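Local structure of PTS system fructose-like EIIB component 3 (Escherichia coli K12, 4TN5) at residues D51-D65 / R73-F87. The protein probably carries a phosphoryl group on a cysteine from its EIIA partner to incoming fructose in the sugar phosphotransferase system. Sequence-based numbering, arbitrary orientation.
Sequences DEDIRRADVALLITD and RFEHCRYVQCSIYAF
Thr64 N gives its hydrogen to Cys82 O at 2.7 Å, and the same oxygen takes a CA-H contact from Ile63. This is the last rung between parallel strands 59-64 and 79-82. Before it, Ala60 N, Val80 N, Leu62 N and Cys82 N bond in turn to Arg78 O, Ala60 O, Val80 O and Leu62 O. Leu62 N to Val80 O, 2.8 Å long, is almost straight at the hydrogen (178°).

One face of the sheet carries Ala60, Leu62, Tyr79 and Gln81. Leu62 splits its two methyls between two aromatic rings: CD2 sits over the centre of the Phe74 face, 4.0 Å from the centroid, while CD1 lies over a Tyr79 face, displaced toward the rim. Arg73 CB lies over the other face of Phe74, near the rim, and Ile54 of helix 51-56 puts CD1 4.0 Å from Phe74 CE1 and CG2 against Cys77 SG.

On the opposite face, Ile63 holds CG1 anti to the carbonyl carbon (chi1 -44°) and runs extended beyond it, which brings CD1 squarely over the Phe87 ring, 3.8 Å from its centroid; its other branch, CG2, meets Phe87 CB at 3.6 Å. Leu24 and Leu27 of helix 18-30 also touch the Phe87 side chain. An alanine in place of Phe87 would probably leave the Ile63 CD1 methyl without its aromatic floor and open a gap beneath helix 18-30.

Past the strand ends, Asp65 OD1, in a poorly ordered side chain, accepts Ile84 N at 3.0 Å from above the carboxylate plane, at the first turn of helix 84-89. Ile84 also touches Cys10, the inferred phosphoryl carrier, unmodified here. Backbone bonds and methyl-aromatic contacts thus join neighbouring strands of this alpha/beta fold, while the carboxylate appears to meet the helix start beside the probable phosphorylation site.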
loop_
_atom_site.group_PDB
_atom_site.type_symbol
_atom_site.label_atom_id
_atom_site.label_comp_id
_atom_site.label_asym_id
_atom_site.label_seq_id
_atom_site.Cartn_x
_atom_site.Cartn_y
_atom_site.Cartn_z
ATOM N N ASP A 51 0.297 19.113 7.883
ATOM C CA ASP A 51 -0.616 18.178 7.234
ATOM C C ASP A 51 -1.327 18.768 6.021
ATOM O O ASP A 51 -1.752 18.030 5.132
ATOM C CB ASP A 51 -1.576 17.532 8.233
ATOM C CG ASP A 51 -0.843 16.757 9.307
ATOM O OD1 ASP A 51 0.395 16.644 9.199
ATOM O OD2 ASP A 51 -1.495 16.221 10.227
ATOM N N GLU A 52 -1.415 20.094 5.961
ATOM C CA GLU A 52 -1.858 20.752 4.739
ATOM C C GLU A 52 -0.875 20.442 3.614
ATOM O O GLU A 52 -1.265 20.342 2.456
ATOM C CB GLU A 52 -2.012 22.270 4.920
ATOM C CG GLU A 52 -0.887 22.985 5.676
ATOM C CD GLU A 52 -1.017 22.886 7.187
ATOM O OE1 GLU A 52 -1.323 21.788 7.695
ATOM O OE2 GLU A 52 -0.820 23.913 7.871
ATOM N N ASP A 53 0.399 20.282 3.968
ATOM C CA ASP A 53 1.429 19.881 3.015
ATOM C C ASP A 53 1.193 18.443 2.569
ATOM O O ASP A 53 1.317 18.119 1.389
ATOM C CB ASP A 53 2.814 19.968 3.660
ATOM C CG ASP A 53 3.322 21.387 3.775
ATOM O OD1 ASP A 53 2.876 22.254 2.995
ATOM O OD2 ASP A 53 4.161 21.634 4.666
ATOM N N ILE A 54 0.870 17.583 3.530
ATOM C CA ILE A 54 0.672 16.159 3.271
ATOM C C ILE A 54 -0.614 15.915 2.483
ATOM O O ILE A 54 -0.685 15.012 1.648
ATOM C CB ILE A 54 0.639 15.356 4.595
ATOM C CG1 ILE A 54 1.947 15.546 5.364
ATOM C CG2 ILE A 54 0.392 13.876 4.336
ATOM C CD1 ILE A 54 2.016 14.768 6.661
ATOM N N ARG A 55 -1.621 16.743 2.741
ATOM C CA ARG A 55 -2.935 16.588 2.121
ATOM C C ARG A 55 -3.000 17.193 0.712
ATOM O O ARG A 55 -3.905 16.886 -0.066
ATOM C CB ARG A 55 -4.019 17.165 3.046
ATOM C CG ARG A 55 -4.238 16.446 4.374
ATOM C CD ARG A 55 -5.384 17.071 5.157
ATOM N NE ARG A 55 -5.590 16.408 6.441
ATOM C CZ ARG A 55 -6.294 15.291 6.603
ATOM N NH1 ARG A 55 -6.870 14.708 5.560
ATOM N NH2 ARG A 55 -6.418 14.757 7.810
ATOM N N ARG A 56 -2.029 18.033 0.372
ATOM C CA ARG A 56 -1.985 18.609 -0.969
ATOM C C ARG A 56 -0.807 18.064 -1.766
ATOM O O ARG A 56 -0.605 18.434 -2.924
ATOM C CB ARG A 56 -1.914 20.132 -0.905
ATOM C CG ARG A 56 -0.559 20.653 -0.496
ATOM C CD ARG A 56 -0.574 22.156 -0.338
ATOM N NE ARG A 56 0.705 22.638 0.166
ATOM C CZ ARG A 56 1.765 22.869 -0.600
ATOM N NH1 ARG A 56 1.694 22.660 -1.908
ATOM N NH2 ARG A 56 2.893 23.306 -0.060
ATOM N N ALA A 57 -0.025 17.192 -1.139
ATOM C CA ALA A 57 1.065 16.520 -1.829
ATOM C C ALA A 57 0.489 15.501 -2.800
ATOM O O ALA A 57 -0.508 14.844 -2.502
ATOM C CB ALA A 57 1.987 15.840 -0.834
ATOM N N ASP A 58 1.113 15.377 -3.964
ATOM C CA ASP A 58 0.645 14.436 -4.971
ATOM C C ASP A 58 1.129 13.023 -4.664
ATOM O O ASP A 58 0.523 12.041 -5.094
ATOM C CB ASP A 58 1.102 14.871 -6.362
ATOM C CG ASP A 58 0.564 16.236 -6.750
ATOM O OD1 ASP A 58 -0.558 16.300 -7.296
ATOM O OD2 ASP A 58 1.264 17.242 -6.510
ATOM N N VAL A 59 2.221 12.932 -3.910
ATOM C CA VAL A 59 2.799 11.648 -3.533
ATOM C C VAL A 59 3.794 11.838 -2.390
ATOM O O VAL A 59 4.443 12.879 -2.287
ATOM C CB VAL A 59 3.484 10.961 -4.743
ATOM C CG1 VAL A 59 4.604 11.829 -5.288
ATOM C CG2 VAL A 59 3.995 9.570 -4.377
ATOM N N ALA A 60 3.893 10.840 -1.517
ATOM C CA ALA A 60 4.860 10.874 -0.428
ATOM C C ALA A 60 5.986 9.878 -0.679
ATOM O O ALA A 60 5.790 8.859 -1.337
ATOM C CB ALA A 60 4.175 10.581 0.898
ATOM N N LEU A 61 7.173 10.182 -0.169
ATOM C CA LEU A 61 8.286 9.244 -0.244
ATOM C C LEU A 61 8.787 8.923 1.156
ATOM O O LEU A 61 9.195 9.813 1.901
ATOM C CB LEU A 61 9.420 9.799 -1.108
ATOM C CG LEU A 61 10.619 8.864 -1.290
ATOM C CD1 LEU A 61 10.167 7.504 -1.796
ATOM C CD2 LEU A 61 11.638 9.473 -2.238
ATOM N N LEU A 62 8.747 7.645 1.512
ATOM C CA LEU A 62 9.146 7.220 2.845
ATOM C C LEU A 62 10.454 6.445 2.802
ATOM O O LEU A 62 10.477 5.250 2.507
ATOM C CB LEU A 62 8.039 6.384 3.490
ATOM C CG LEU A 62 6.664 7.056 3.487
ATOM C CD1 LEU A 62 5.623 6.173 4.155
ATOM C CD2 LEU A 62 6.726 8.424 4.155
ATOM N N ILE A 63 11.545 7.144 3.091
ATOM C CA ILE A 63 12.869 6.544 3.094
ATOM C C ILE A 63 13.250 6.177 4.520
ATOM O O ILE A 63 13.789 6.999 5.257
ATOM C CB ILE A 63 13.913 7.522 2.535
ATOM C CG1 ILE A 63 13.371 8.219 1.285
ATOM C CG2 ILE A 63 15.218 6.800 2.245
ATOM C CD1 ILE A 63 14.282 9.292 0.737
ATOM N N THR A 64 12.970 4.939 4.913
ATOM C CA THR A 64 13.171 4.547 6.301
ATOM C C THR A 64 13.470 3.067 6.503
ATOM O O THR A 64 12.939 2.204 5.803
ATOM C CB THR A 64 11.952 4.924 7.166
ATOM O OG1 THR A 64 12.157 4.473 8.511
ATOM C CG2 THR A 64 10.682 4.292 6.610
ATOM N N ASP A 65 14.333 2.789 7.474
ATOM C CA ASP A 65 14.568 1.431 7.930
ATOM C C ASP A 65 13.585 1.160 9.056
ATOM O O ASP A 65 13.044 0.062 9.183
ATOM C CB ASP A 65 15.991 1.295 8.475
ATOM C CG ASP A 65 17.041 1.791 7.503
ATOM O OD1 ASP A 65 16.872 1.588 6.283
ATOM O OD2 ASP A 65 18.036 2.391 7.961
ATOM N N ARG A 73 0.103 9.267 9.177
ATOM C CA ARG A 73 -0.305 10.479 8.474
ATOM C C ARG A 73 -0.416 10.254 6.979
ATOM O O ARG A 73 -0.983 11.072 6.254
ATOM C CB ARG A 73 0.700 11.594 8.756
ATOM C CG ARG A 73 0.782 11.996 10.221
ATOM C CD ARG A 73 2.035 12.817 10.490
ATOM N NE ARG A 73 3.251 12.028 10.302
ATOM C CZ ARG A 73 4.480 12.533 10.261
ATOM N NH1 ARG A 73 4.668 13.841 10.379
ATOM N NH2 ARG A 73 5.522 11.731 10.089
ATOM N N PHE A 74 0.121 9.126 6.530
ATOM C CA PHE A 74 0.280 8.860 5.112
ATOM C C PHE A 74 -0.629 7.738 4.619
ATOM O O PHE A 74 -0.466 7.258 3.498
ATOM C CB PHE A 74 1.739 8.503 4.823
ATOM C CG PHE A 74 2.726 9.515 5.339
ATOM C CD1 PHE A 74 3.004 10.656 4.607
ATOM C CD2 PHE A 74 3.381 9.324 6.547
ATOM C CE1 PHE A 74 3.907 11.591 5.067
ATOM C CE2 PHE A 74 4.290 10.260 7.013
ATOM C CZ PHE A 74 4.553 11.394 6.271
ATOM N N GLU A 75 -1.584 7.320 5.445
ATOM C CA GLU A 75 -2.450 6.201 5.070
ATOM C C GLU A 75 -3.350 6.520 3.874
ATOM O O GLU A 75 -3.744 5.621 3.132
ATOM C CB GLU A 75 -3.273 5.698 6.264
ATOM C CG GLU A 75 -4.467 6.563 6.642
ATOM C CD GLU A 75 -4.983 6.260 8.038
ATOM O OE1 GLU A 75 -5.141 5.066 8.370
ATOM O OE2 GLU A 75 -5.229 7.216 8.804
ATOM N N HIS A 76 -3.658 7.799 3.679
ATOM C CA HIS A 76 -4.487 8.217 2.551
ATOM C C HIS A 76 -3.689 8.940 1.472
ATOM O O HIS A 76 -4.228 9.772 0.742
ATOM C CB HIS A 76 -5.647 9.095 3.021
ATOM C CG HIS A 76 -6.627 8.379 3.895
ATOM N ND1 HIS A 76 -7.389 7.324 3.445
ATOM C CD2 HIS A 76 -6.977 8.574 5.189
ATOM C CE1 HIS A 76 -8.162 6.893 4.427
ATOM N NE2 HIS A 76 -7.932 7.635 5.495
ATOM N N CYS A 77 -2.407 8.613 1.370
ATOM C CA CYS A 77 -1.555 9.218 0.358
ATOM C C CYS A 77 -1.045 8.171 -0.620
ATOM O O CYS A 77 -0.852 7.011 -0.258
ATOM C CB CYS A 77 -0.358 9.918 1.011
ATOM S SG CYS A 77 -0.777 11.020 2.377
ATOM N N ARG A 78 -0.846 8.583 -1.865
ATOM C CA ARG A 78 -0.045 7.800 -2.785
ATOM C C ARG A 78 1.365 7.887 -2.237
ATOM O O ARG A 78 1.854 8.986 -1.984
ATOM C CB ARG A 78 -0.059 8.433 -4.171
ATOM C CG ARG A 78 -1.407 8.502 -4.848
ATOM C CD ARG A 78 -1.290 9.323 -6.119
ATOM N NE ARG A 78 -2.450 9.171 -6.987
ATOM C CZ ARG A 78 -2.531 8.275 -7.962
ATOM N NH1 ARG A 78 -1.523 7.443 -8.187
ATOM N NH2 ARG A 78 -3.624 8.200 -8.708
ATOM N N TYR A 79 2.024 6.752 -2.031
ATOM C CA TYR A 79 3.409 6.815 -1.579
ATOM C C TYR A 79 4.295 5.636 -1.966
ATOM O O TYR A 79 3.819 4.538 -2.254
ATOM C CB TYR A 79 3.505 7.105 -0.070
ATOM C CG TYR A 79 3.110 5.976 0.858
ATOM C CD1 TYR A 79 3.995 4.945 1.150
ATOM C CD2 TYR A 79 1.867 5.966 1.479
ATOM C CE1 TYR A 79 3.643 3.921 2.009
ATOM C CE2 TYR A 79 1.508 4.947 2.342
ATOM C CZ TYR A 79 2.400 3.927 2.603
ATOM O OH TYR A 79 2.047 2.911 3.460
ATOM N N VAL A 80 5.596 5.903 -1.979
ATOM C CA VAL A 80 6.609 4.882 -2.171
ATOM C C VAL A 80 7.424 4.785 -0.891
ATOM O O VAL A 80 7.848 5.801 -0.342
ATOM C CB VAL A 80 7.556 5.243 -3.330
ATOM C CG1 VAL A 80 8.637 4.184 -3.488
ATOM C CG2 VAL A 80 6.774 5.407 -4.618
ATOM N N GLN A 81 7.629 3.567 -0.404
ATOM C CA GLN A 81 8.433 3.366 0.793
ATOM C C GLN A 81 9.631 2.469 0.513
ATOM O O GLN A 81 9.514 1.453 -0.172
ATOM C CB GLN A 81 7.588 2.783 1.929
ATOM C CG GLN A 81 8.377 2.519 3.204
ATOM C CD GLN A 81 7.489 2.208 4.391
ATOM O OE1 GLN A 81 6.306 2.549 4.404
ATOM N NE2 GLN A 81 8.057 1.557 5.400
ATOM N N CYS A 82 10.786 2.859 1.042
ATOM C CA CYS A 82 12.000 2.066 0.907
ATOM C C CYS A 82 12.944 2.354 2.065
ATOM O O CYS A 82 12.786 3.347 2.775
ATOM C CB CYS A 82 12.695 2.368 -0.421
ATOM S SG CYS A 82 13.341 4.049 -0.560
ATOM N N SER A 83 13.924 1.479 2.257
ATOM C CA SER A 83 14.929 1.679 3.289
ATOM C C SER A 83 15.940 2.724 2.832
ATOM O O SER A 83 16.039 3.020 1.640
ATOM C CB SER A 83 15.635 0.362 3.611
ATOM O OG SER A 83 16.163 -0.235 2.440
ATOM N N ILE A 84 16.685 3.284 3.782
ATOM C CA ILE A 84 17.688 4.299 3.465
ATOM C C ILE A 84 18.815 3.750 2.597
ATOM O O ILE A 84 19.105 4.290 1.530
ATOM C CB ILE A 84 18.303 4.937 4.727
ATOM C CG1 ILE A 84 17.371 6.010 5.284
ATOM C CG2 ILE A 84 19.658 5.565 4.407
ATOM C CD1 ILE A 84 18.037 6.919 6.302
ATOM N N TYR A 85 19.457 2.678 3.034
ATOM C CA TYR A 85 20.589 2.180 2.267
ATOM C C TYR A 85 20.182 1.704 0.860
ATOM O O TYR A 85 21.016 1.578 -0.030
ATOM C CB TYR A 85 21.344 1.149 3.087
ATOM C CG TYR A 85 21.573 1.462 4.521
ATOM C CD1 TYR A 85 21.948 2.733 4.961
ATOM C CD2 TYR A 85 21.310 0.504 5.464
ATOM C CE1 TYR A 85 22.110 2.980 6.311
ATOM C CE2 TYR A 85 21.467 0.773 6.782
ATOM C CZ TYR A 85 21.871 1.988 7.203
ATOM O OH TYR A 85 22.018 2.181 8.545
ATOM N N ALA A 86 18.887 1.474 0.659
ATOM C CA ALA A 86 18.347 1.212 -0.677
ATOM C C ALA A 86 18.220 2.467 -1.548
ATOM O O ALA A 86 18.555 2.448 -2.736
ATOM C CB ALA A 86 17.012 0.512 -0.583
ATOM N N PHE A 87 17.720 3.549 -0.963
ATOM C CA PHE A 87 17.628 4.822 -1.669
ATOM C C PHE A 87 19.025 5.318 -1.997
ATOM O O PHE A 87 19.261 5.913 -3.051
ATOM C CB PHE A 87 16.899 5.856 -0.813
ATOM C CG PHE A 87 16.883 7.232 -1.411
ATOM C CD1 PHE A 87 15.984 7.553 -2.412
ATOM C CD2 PHE A 87 17.764 8.205 -0.969
ATOM C CE1 PHE A 87 15.965 8.816 -2.963
ATOM C CE2 PHE A 87 17.749 9.471 -1.519
ATOM C CZ PHE A 87 16.848 9.776 -2.516
#